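Local coordinates for protein omega-class glutathione S-transferase (Bombyx mori, PDB 3WD6) that binds glutathione and, as in other omega-class enzymes, probably catalyses glutathione transfer and the glutathione-dependent reduction of dehydroascorbate, at residues Asn27-Val32 with Gln52-Val57; Ala41-Leu46 with Glu91-Val96; Pro104-Leu109 with Gly172-Tyr177. One frame throughout, in Å; residues are numbered along the deposited sequence.

Contact 1 (Asn27-Val32 with Gln52-Val57); sequences NGKLRV and QIDYEV
Glu56 reaches across the strand pair to Arg31 and Asn27, one carboxylate oxygen for each. Its CG sits between the backbone N and the carbonyl carbon (chi1 56°), and the extended chain beyond carries the carboxylate across to Arg31 and the Asn27 loop. OE1 of Glu56 lies at the edge of the Arg31 guanidinium, in a salt bridge whose flat groups are 20° apart; its 2.5 Å to Arg31 NE is unusually short and the exact value doubtful. The amide of Asn27 is turned 84° from the carboxylate plane, and its ND2 meets Glu56 OE2 at 2.9 Å on the syn side but tilted out of that plane. Asn27 OD1 accepts from the backbone N of Lys29, an Asx turn that, with the ND2 bond, probably holds the amide's rotation. Before the strands begin, Lys29 bends at chi2 and chi4 so that NZ reaches the syn lone pair of Asp54 OD2, likewise very short at 2.5 Å.

Glu56 N to Leu30 O and Val32 N to Glu56 O, both 2.8 Å, set the parallel register of the beta-alpha-beta unit whose crossover is helix 39-51. On the face opposite Arg31 and Glu56, Val32 CG2 packs against Tyr55 CD2 at 3.6 Å, while the Tyr55 hydroxyl bonds to Asn49. With these donors and water 1 converging on it, the Glu56 carboxylate is likely to stay ionised, charge pairing bordering one face and apolar packing the other.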
loop_
_atom_site.group_PDB
_atom_site.type_symbol
_atom_site.label_atom_id
_atom_site.label_comp_id
_atom_site.label_asym_id
_atom_site.label_seq_id
_atom_site.Cartn_x
_atom_site.Cartn_y
_atom_site.Cartn_z
ATOM N N ASN A 27 22.504 -6.330 -8.775
ATOM C CA ASN A 27 23.160 -5.616 -9.868
ATOM C C ASN A 27 23.428 -4.139 -9.544
ATOM O O ASN A 27 23.778 -3.341 -10.441
ATOM C CB ASN A 27 22.353 -5.742 -11.175
ATOM C CG ASN A 27 20.991 -5.019 -11.111
ATOM O OD1 ASN A 27 20.923 -3.789 -10.952
ATOM N ND2 ASN A 27 19.905 -5.783 -11.263
ATOM N N GLY A 28 23.263 -3.775 -8.272
ATOM C CA GLY A 28 23.505 -2.404 -7.852
ATOM C C GLY A 28 22.244 -1.584 -7.590
ATOM O O GLY A 28 22.210 -0.759 -6.661
ATOM N N LYS A 29 21.211 -1.797 -8.406
ATOM C CA LYS A 29 19.928 -1.125 -8.207
ATOM C C LYS A 29 19.248 -1.570 -6.910
ATOM O O LYS A 29 19.132 -2.771 -6.647
ATOM C CB LYS A 29 18.989 -1.423 -9.375
ATOM C CG LYS A 29 19.103 -0.462 -10.553
ATOM C CD LYS A 29 17.745 -0.331 -11.251
ATOM C CE LYS A 29 17.884 0.003 -12.743
ATOM N NZ LYS A 29 18.746 1.183 -12.950
ATOM N N LEU A 30 18.808 -0.605 -6.103
ATOM C CA LEU A 30 17.928 -0.906 -4.980
ATOM C C LEU A 30 16.764 -1.739 -5.506
ATOM O O LEU A 30 16.134 -1.385 -6.525
ATOM C CB LEU A 30 17.402 0.375 -4.332
ATOM C CG LEU A 30 16.677 0.133 -2.998
ATOM C CD1 LEU A 30 17.092 1.153 -1.930
ATOM C CD2 LEU A 30 15.188 0.155 -3.206
ATOM N N ARG A 31 16.495 -2.853 -4.828
ATOM C CA ARG A 31 15.499 -3.807 -5.291
ATOM C C ARG A 31 14.385 -4.015 -4.276
ATOM O O ARG A 31 14.637 -4.207 -3.070
ATOM C CB ARG A 31 16.156 -5.154 -5.581
ATOM C CG ARG A 31 15.155 -6.320 -5.621
ATOM C CD ARG A 31 15.867 -7.641 -5.808
ATOM N NE ARG A 31 16.656 -7.665 -7.041
ATOM C CZ ARG A 31 17.423 -8.687 -7.405
ATOM N NH1 ARG A 31 17.501 -9.755 -6.622
ATOM N NH2 ARG A 31 18.109 -8.641 -8.537
ATOM N N VAL A 32 13.148 -4.016 -4.766
ATOM C CA VAL A 32 12.006 -4.314 -3.908
ATOM C C VAL A 32 11.470 -5.711 -4.190
ATOM O O VAL A 32 11.080 -5.995 -5.330
ATOM C CB VAL A 32 10.838 -3.318 -4.157
ATOM C CG1 VAL A 32 9.674 -3.569 -3.180
ATOM C CG2 VAL A 32 11.328 -1.879 -4.053
ATOM N N GLN A 52 11.606 9.604 -6.068
ATOM C CA GLN A 52 12.338 9.463 -7.326
ATOM C C GLN A 52 13.639 8.695 -7.146
ATOM O O GLN A 52 14.646 9.011 -7.784
ATOM C CB GLN A 52 12.649 10.835 -7.918
ATOM C CG GLN A 52 11.458 11.775 -7.897
ATOM C CD GLN A 52 11.024 12.190 -9.282
ATOM O OE1 GLN A 52 11.082 13.372 -9.632
ATOM N NE2 GLN A 52 10.587 11.216 -10.090
ATOM N N ILE A 53 13.616 7.704 -6.259
ATOM C CA ILE A 53 14.729 6.786 -6.087
ATOM C C ILE A 53 14.679 5.714 -7.173
ATOM O O ILE A 53 13.642 5.063 -7.372
ATOM C CB ILE A 53 14.629 6.104 -4.725
ATOM C CG1 ILE A 53 14.914 7.131 -3.616
ATOM C CG2 ILE A 53 15.573 4.898 -4.642
ATOM C CD1 ILE A 53 14.145 6.864 -2.294
ATOM N N ASP A 54 15.784 5.529 -7.892
ATOM C CA ASP A 54 15.839 4.450 -8.883
ATOM C C ASP A 54 15.808 3.088 -8.174
ATOM O O ASP A 54 16.451 2.894 -7.134
ATOM C CB ASP A 54 17.065 4.556 -9.789
ATOM C CG ASP A 54 16.949 3.667 -11.027
ATOM O OD1 ASP A 54 15.884 3.695 -11.683
ATOM O OD2 ASP A 54 17.905 2.913 -11.331
ATOM N N TYR A 55 15.025 2.162 -8.719
ATOM C CA TYR A 55 14.945 0.830 -8.148
ATOM C C TYR A 55 14.429 -0.158 -9.176
ATOM O O TYR A 55 14.076 0.218 -10.306
ATOM C CB TYR A 55 14.065 0.810 -6.890
ATOM C CG TYR A 55 12.597 1.072 -7.149
ATOM C CD1 TYR A 55 12.131 2.363 -7.377
ATOM C CD2 TYR A 55 11.666 0.027 -7.144
ATOM C CE1 TYR A 55 10.783 2.617 -7.594
ATOM C CE2 TYR A 55 10.313 0.266 -7.367
ATOM C CZ TYR A 55 9.874 1.569 -7.592
ATOM O OH TYR A 55 8.534 1.836 -7.826
ATOM N N GLU A 56 14.419 -1.428 -8.778
ATOM C CA GLU A 56 13.882 -2.505 -9.601
ATOM C C GLU A 56 12.909 -3.306 -8.736
ATOM O O GLU A 56 12.996 -3.291 -7.486
ATOM C CB GLU A 56 15.012 -3.419 -10.113
ATOM C CG GLU A 56 15.866 -3.999 -8.979
ATOM C CD GLU A 56 16.858 -5.045 -9.462
ATOM O OE1 GLU A 56 17.306 -5.875 -8.634
ATOM O OE2 GLU A 56 17.201 -5.033 -10.664
ATOM N N VAL A 57 11.986 -3.999 -9.397
ATOM C CA VAL A 57 10.978 -4.778 -8.698
ATOM C C VAL A 57 11.171 -6.253 -9.008
ATOM O O VAL A 57 11.295 -6.624 -10.164
ATOM C CB VAL A 57 9.543 -4.373 -9.146
ATOM C CG1 VAL A 57 8.485 -5.267 -8.492
ATOM C CG2 VAL A 57 9.271 -2.891 -8.861
HETATM O O HOH W 1 19.779 -5.252 -8.120
HETATM O O HOH W 2 19.342 2.233 -6.875
#

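Contact 2 (Ala41-Leu46 with Glu91-Val96). With GSH (glutathione), chain J.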
loop_
_atom_site.group_PDB
_atom_site.type_symbol
_atom_site.label_atom_id
_atom_site.label_comp_id
_atom_site.label_asym_id
_atom_site.label_seq_id
_atom_site.Cartn_x
_atom_site.Cartn_y
_atom_site.Cartn_z
ATOM N N ALA A 41 3.241 -3.832 0.406
ATOM C CA ALA A 41 4.360 -3.584 -0.490
ATOM C C ALA A 41 4.149 -2.274 -1.265
ATOM O O ALA A 41 5.124 -1.593 -1.608
ATOM C CB ALA A 41 4.541 -4.756 -1.426
ATOM N N GLN A 42 2.889 -1.912 -1.524
ATOM C CA GLN A 42 2.592 -0.663 -2.249
ATOM C C GLN A 42 3.152 0.579 -1.526
ATOM O O GLN A 42 3.589 1.549 -2.167
ATOM C CB GLN A 42 1.091 -0.493 -2.501
ATOM C CG GLN A 42 0.767 0.683 -3.417
ATOM C CD GLN A 42 -0.727 0.830 -3.689
ATOM O OE1 GLN A 42 -1.548 0.063 -3.147
ATOM N NE2 GLN A 42 -1.093 1.827 -4.519
ATOM N N ARG A 43 3.137 0.541 -0.196
ATOM C CA ARG A 43 3.749 1.598 0.608
ATOM C C ARG A 43 5.178 1.865 0.176
ATOM O O ARG A 43 5.596 3.029 0.064
ATOM C CB ARG A 43 3.739 1.213 2.091
ATOM C CG ARG A 43 2.396 1.299 2.728
ATOM C CD ARG A 43 2.432 0.630 4.057
ATOM N NE ARG A 43 1.329 1.061 4.908
ATOM C CZ ARG A 43 1.116 0.599 6.131
ATOM N NH1 ARG A 43 1.930 -0.338 6.637
ATOM N NH2 ARG A 43 0.096 1.083 6.843
ATOM N N THR A 44 5.932 0.792 -0.059
ATOM C CA THR A 44 7.339 0.932 -0.410
ATOM C C THR A 44 7.478 1.525 -1.821
ATOM O O THR A 44 8.284 2.432 -2.042
ATOM C CB THR A 44 8.071 -0.417 -0.277
ATOM O OG1 THR A 44 7.955 -0.897 1.077
ATOM C CG2 THR A 44 9.545 -0.270 -0.656
ATOM N N ILE A 45 6.687 1.018 -2.773
ATOM C CA ILE A 45 6.622 1.589 -4.136
ATOM C C ILE A 45 6.282 3.089 -4.144
ATOM O O ILE A 45 6.946 3.890 -4.823
ATOM C CB ILE A 45 5.533 0.885 -4.983
ATOM C CG1 ILE A 45 5.693 -0.645 -4.936
ATOM C CG2 ILE A 45 5.522 1.423 -6.400
ATOM C CD1 ILE A 45 7.014 -1.129 -5.499
ATOM N N LEU A 46 5.233 3.468 -3.415
ATOM C CA LEU A 46 4.815 4.866 -3.375
ATOM C C LEU A 46 5.974 5.730 -2.909
ATOM O O LEU A 46 6.316 6.725 -3.545
ATOM C CB LEU A 46 3.620 5.066 -2.423
ATOM C CG LEU A 46 2.318 4.383 -2.854
ATOM C CD1 LEU A 46 1.264 4.546 -1.784
ATOM C CD2 LEU A 46 1.830 4.930 -4.219
ATOM N N GLU A 91 9.262 -5.370 6.451
ATOM C CA GLU A 91 8.246 -4.621 7.198
ATOM C C GLU A 91 8.070 -3.261 6.538
ATOM O O GLU A 91 8.960 -2.407 6.603
ATOM C CB GLU A 91 8.579 -4.485 8.684
ATOM C CG GLU A 91 8.438 -5.791 9.446
ATOM C CD GLU A 91 7.016 -6.310 9.421
ATOM O OE1 GLU A 91 6.089 -5.556 9.814
ATOM O OE2 GLU A 91 6.821 -7.478 9.002
ATOM N N SER A 92 6.920 -3.088 5.886
ATOM C CA SER A 92 6.685 -1.962 4.999
ATOM C C SER A 92 7.036 -0.610 5.620
ATOM O O SER A 92 7.731 0.195 4.991
ATOM C CB SER A 92 5.236 -1.970 4.519
ATOM O OG SER A 92 4.341 -1.749 5.589
ATOM N N LEU A 93 6.555 -0.361 6.839
ATOM C CA LEU A 93 6.819 0.913 7.504
ATOM C C LEU A 93 8.284 1.052 7.898
ATOM O O LEU A 93 8.821 2.166 7.979
ATOM C CB LEU A 93 5.928 1.090 8.736
ATOM C CG LEU A 93 4.424 1.244 8.458
ATOM C CD1 LEU A 93 3.663 1.513 9.755
ATOM C CD2 LEU A 93 4.176 2.370 7.425
ATOM N N VAL A 94 8.942 -0.075 8.145
ATOM C CA VAL A 94 10.366 -0.036 8.440
ATOM C C VAL A 94 11.145 0.376 7.195
ATOM O O VAL A 94 12.080 1.192 7.270
ATOM C CB VAL A 94 10.862 -1.380 8.961
ATOM C CG1 VAL A 94 12.373 -1.365 9.111
ATOM C CG2 VAL A 94 10.176 -1.695 10.298
ATOM N N THR A 95 10.744 -0.165 6.046
ATOM C CA THR A 95 11.437 0.148 4.804
ATOM C C THR A 95 11.262 1.622 4.446
ATOM O O THR A 95 12.219 2.316 4.085
ATOM C CB THR A 95 10.949 -0.729 3.663
ATOM O OG1 THR A 95 9.661 -0.263 3.232
ATOM C CG2 THR A 95 10.866 -2.177 4.154
ATOM N N VAL A 96 10.039 2.111 4.565
ATOM C CA VAL A 96 9.777 3.505 4.223
ATOM C C VAL A 96 10.523 4.482 5.129
ATOM O O VAL A 96 11.013 5.508 4.651
ATOM C CB VAL A 96 8.270 3.811 4.189
ATOM C CG1 VAL A 96 8.035 5.304 4.068
ATOM C CG2 VAL A 96 7.627 3.039 3.036
HETATM N N1 GSH J . 3.519 -6.037 8.690
HETATM C CA1 GSH J . 3.984 -6.354 7.334
HETATM C C1 GSH J . 4.384 -5.107 6.552
HETATM O O11 GSH J . 5.269 -5.154 5.622
HETATM O O12 GSH J . 3.841 -3.989 6.860
HETATM C CB1 GSH J . 2.889 -7.138 6.622
HETATM C CG1 GSH J . 3.020 -7.358 5.149
HETATM C CD1 GSH J . 2.143 -8.443 4.577
HETATM O OE1 GSH J . 1.176 -8.884 5.188
HETATM N N2 GSH J . 2.434 -8.985 3.284
HETATM C CA2 GSH J . 1.559 -10.055 2.794
HETATM C C2 GSH J . 2.383 -11.323 2.717
HETATM O O2 GSH J . 3.522 -11.259 2.270
HETATM C CB2 GSH J . 1.058 -9.716 1.435
HETATM S SG2 GSH J . -0.259 -8.564 1.289
HETATM N N3 GSH J . 1.820 -12.583 3.150
HETATM C CA3 GSH J . 2.618 -13.807 3.067
HETATM C C3 GSH J . 1.862 -15.064 2.900
HETATM O O31 GSH J . 1.118 -15.216 1.894
HETATM O O32 GSH J . 1.975 -15.977 3.756
#
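Helices 41-46 and 92-96 run nearly parallel, their axes 13° apart and 8.6 Å at closest approach, with Thr44 and Val96 the nearest pair of CA atoms. Thr44 and Thr95 meet at about a right angle, and Thr44 OG1 donates to Thr95 OG1 over 2.8 Å. The Thr95 hydroxyl, placed between its own backbone N and carbonyl carbon (chi1 76°), donates to Ser92 O at 2.7 Å, which completes a short chain of hydrogen bonds. Val96 CG2 rests on Arg43 O, 3.6 Å away.

Arg43, extended from CG to NE, runs toward the start of the second helix. Its NH1 points at Ser92 OG from within the guanidinium plane (3.0 Å, N-H...acceptor angle 160°), while Leu93 CD2 lies over one face; Arg43 NE bonds to Met181 O. This is the glutathione site of the thioredoxin-like domain, where the helix following strand 87-90 presents its N-terminus to the alpha-carboxylate of the gamma-glutamyl residue. Ser92 N donates to GSH O11 at 2.7 Å and Ser92 OG to GSH O12 at 2.6 Å, so one residue grips both oxygens. Glu91, at the N-cap position, bends at chi2 and takes the ligand's amino group on OE1, 2.8 Å from GSH N1. Arg43 is a second-shell residue that probably orients the Ser92 hydroxyl, and its positive charge would probably favour the carboxylate nearby.

Contact 3 (Pro104-Leu109 with Gly172-Tyr177). With PEG (di(hydroxyethyl)ether), chain I.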
loop_
_atom_site.group_PDB
_atom_site.type_symbol
_atom_site.label_atom_id
_atom_site.label_comp_id
_atom_site.label_asym_id
_atom_site.label_seq_id
_atom_site.Cartn_x
_atom_site.Cartn_y
_atom_site.Cartn_z
ATOM N N PRO A 104 17.479 12.170 1.465
ATOM C CA PRO A 104 16.981 13.415 2.080
ATOM C C PRO A 104 15.988 14.197 1.197
ATOM O O PRO A 104 15.125 14.898 1.716
ATOM C CB PRO A 104 18.268 14.246 2.286
ATOM C CG PRO A 104 19.172 13.812 1.128
ATOM C CD PRO A 104 18.854 12.314 0.921
ATOM N N LYS A 105 16.108 14.103 -0.114
ATOM C CA LYS A 105 15.160 14.814 -0.967
ATOM C C LYS A 105 13.730 14.286 -0.851
ATOM O O LYS A 105 13.506 13.089 -0.640
ATOM C CB LYS A 105 15.628 14.814 -2.426
ATOM C CG LYS A 105 16.875 15.668 -2.613
ATOM C CD LYS A 105 17.400 15.591 -4.032
ATOM C CE LYS A 105 18.879 15.935 -4.040
ATOM N NZ LYS A 105 19.410 16.034 -5.435
ATOM N N ARG A 106 12.774 15.203 -0.996
ATOM C CA ARG A 106 11.358 14.887 -0.844
ATOM C C ARG A 106 11.103 14.124 0.475
ATOM O O ARG A 106 10.693 12.968 0.475
ATOM C CB ARG A 106 10.860 14.088 -2.060
ATOM C CG ARG A 106 9.358 13.853 -2.078
ATOM C CD ARG A 106 8.607 15.081 -2.590
ATOM N NE ARG A 106 7.227 14.749 -2.979
ATOM C CZ ARG A 106 6.243 14.513 -2.106
ATOM N NH1 ARG A 106 5.013 14.216 -2.547
ATOM N NH2 ARG A 106 6.497 14.577 -0.790
ATOM N N PRO A 107 11.364 14.773 1.612
ATOM C CA PRO A 107 11.164 14.073 2.894
ATOM C C PRO A 107 9.690 13.715 3.123
ATOM O O PRO A 107 8.811 14.584 3.004
ATOM C CB PRO A 107 11.632 15.099 3.937
ATOM C CG PRO A 107 11.487 16.446 3.248
ATOM C CD PRO A 107 11.764 16.187 1.782
ATOM N N LEU A 108 9.425 12.449 3.444
ATOM C CA LEU A 108 8.057 11.998 3.660
ATOM C C LEU A 108 7.569 12.285 5.076
ATOM O O LEU A 108 6.398 12.637 5.283
ATOM C CB LEU A 108 7.934 10.509 3.339
ATOM C CG LEU A 108 8.284 10.238 1.878
ATOM C CD1 LEU A 108 8.201 8.752 1.548
ATOM C CD2 LEU A 108 7.383 11.082 0.957
ATOM N N LEU A 109 8.465 12.131 6.045
ATOM C CA LEU A 109 8.110 12.365 7.433
ATOM C C LEU A 109 8.451 13.803 7.825
ATOM O O LEU A 109 9.526 14.313 7.477
ATOM C CB LEU A 109 8.829 11.361 8.346
ATOM C CG LEU A 109 8.219 9.947 8.431
ATOM C CD1 LEU A 109 9.206 8.911 8.965
ATOM C CD2 LEU A 109 6.938 9.944 9.282
ATOM N N GLY A 172 0.441 18.166 3.604
ATOM C CA GLY A 172 0.588 19.525 3.098
ATOM C C GLY A 172 -0.014 19.690 1.713
ATOM O O GLY A 172 -1.120 19.184 1.463
ATOM N N SER A 173 0.692 20.374 0.806
ATOM C CA SER A 173 0.197 20.475 -0.573
ATOM C C SER A 173 0.674 19.304 -1.423
ATOM O O SER A 173 0.029 18.981 -2.421
ATOM C CB SER A 173 0.498 21.831 -1.243
ATOM O OG SER A 173 -0.707 22.579 -1.496
ATOM N N GLU A 174 1.766 18.656 -1.005
ATOM C CA GLU A 174 2.197 17.361 -1.555
ATOM C C GLU A 174 1.860 16.213 -0.574
ATOM O O GLU A 174 2.034 16.360 0.660
ATOM C CB GLU A 174 3.718 17.342 -1.687
ATOM C CG GLU A 174 4.296 17.760 -2.981
ATOM C CD GLU A 174 5.789 17.863 -2.870
ATOM O OE1 GLU A 174 6.283 17.941 -1.718
ATOM O OE2 GLU A 174 6.476 17.849 -3.917
ATOM N N PRO A 175 1.472 15.038 -1.109
ATOM C CA PRO A 175 1.260 13.905 -0.189
ATOM C C PRO A 175 2.569 13.515 0.503
ATOM O O PRO A 175 3.646 13.596 -0.097
ATOM C CB PRO A 175 0.832 12.748 -1.114
ATOM C CG PRO A 175 0.669 13.346 -2.502
ATOM C CD PRO A 175 1.497 14.612 -2.520
ATOM N N GLY A 176 2.476 13.101 1.758
ATOM C CA GLY A 176 3.639 12.667 2.496
ATOM C C GLY A 176 3.430 11.280 3.082
ATOM O O GLY A 176 2.651 10.475 2.541
ATOM N N TYR A 177 4.106 11.010 4.198
ATOM C CA TYR A 177 4.149 9.674 4.776
ATOM C C TYR A 177 2.749 9.210 5.145
ATOM O O TYR A 177 2.335 8.105 4.784
ATOM C CB TYR A 177 5.035 9.719 6.008
ATOM C CG TYR A 177 5.106 8.468 6.843
ATOM C CD1 TYR A 177 4.157 8.212 7.834
ATOM C CD2 TYR A 177 6.162 7.573 6.698
ATOM C CE1 TYR A 177 4.252 7.086 8.654
ATOM C CE2 TYR A 177 6.266 6.441 7.511
ATOM C CZ TYR A 177 5.310 6.203 8.489
ATOM O OH TYR A 177 5.404 5.066 9.292
HETATM C C1 PEG I . 5.704 16.709 1.006
HETATM O O1 PEG I . 6.320 17.968 1.129
HETATM C C2 PEG I . 5.019 16.080 2.190
HETATM O O2 PEG I . 5.855 15.556 3.187
HETATM C C3 PEG I . 5.443 15.548 4.518
HETATM C C4 PEG I . 6.365 16.183 5.509
HETATM O O4 PEG I . 7.394 16.921 4.944
#
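Arg106 and Glu174 pair their charges by stacking: guanidinium and carboxylate lie 10° from parallel, with Glu174 OE1 3.3 Å above the guanidinium plane and offset toward its rim. The salt bridge, Arg106 NE to Glu174 OE2 at 3.3 Å, therefore rests on charge alone, since that oxygen lies well out of the plane and no N-H points at it. The directed bond is made at the edge instead. Arg106 NH1 donates to Pro175 O over 2.9 Å, with the oxygen only 6° out of the guanidinium plane and the donor in the carbonyl plane. A bend at chi2 (80°) turns the arginine across to the 172-177 loop. An alanine here is likely to leave the Pro175 carbonyl without this donor and the Glu174 carboxylate without its stacked counter-charge, opening a gap between the loops.

Further along, the backbones meet directly: Tyr177 N donates to Leu108 O at 3.0 Å, approaching from above the carbonyl plane. Leu109 and Tyr177 lie side by side and point the same way, and Leu109 CD2 sits over the ring face in a CH-pi contact, 3.5 Å from the centroid of the Tyr177 ring. A di(hydroxyethyl)ether molecule, probably from the crystallisation liquor, is held between the loops, its O1 donating to Glu174 OE1 over 2.8 Å.

Asp100 of helix 92-102 accepts from the backbone N of Leu108 and of Leu109. On the other loop, Gly176 is the N-cap residue of helix 177-189, and its backbone N donates to Asp179. Such an interface belongs to the two-domain GST fold, where the linker leaving the thioredoxin-like domain packs against the loop that opens a helix of the all-helical C-terminal domain.

Contacts 1 and 2 share helix 39-51: it is the crossover between the strands of contact 1 and one partner in contact 2. Their centres are 13 Å apart, and they touch where Tyr55 OH lies 3.4 Å from Ile45 CG2. Contact 2 meets contact 3, 14 Å away between centres, through Tyr177, whose OH is 3.5 Å from Leu93 CD2. Contacts 1 and 3 do not touch; their centres are 20 Å apart and their nearest atoms about 6 Å. From its touches with both, contact 2 lies between the inner strands of the sheet and the interface of the two domains. It binds glutathione directly, whereas the side chains of Val32 and Tyr177 each stay about 10 Å from the ligand.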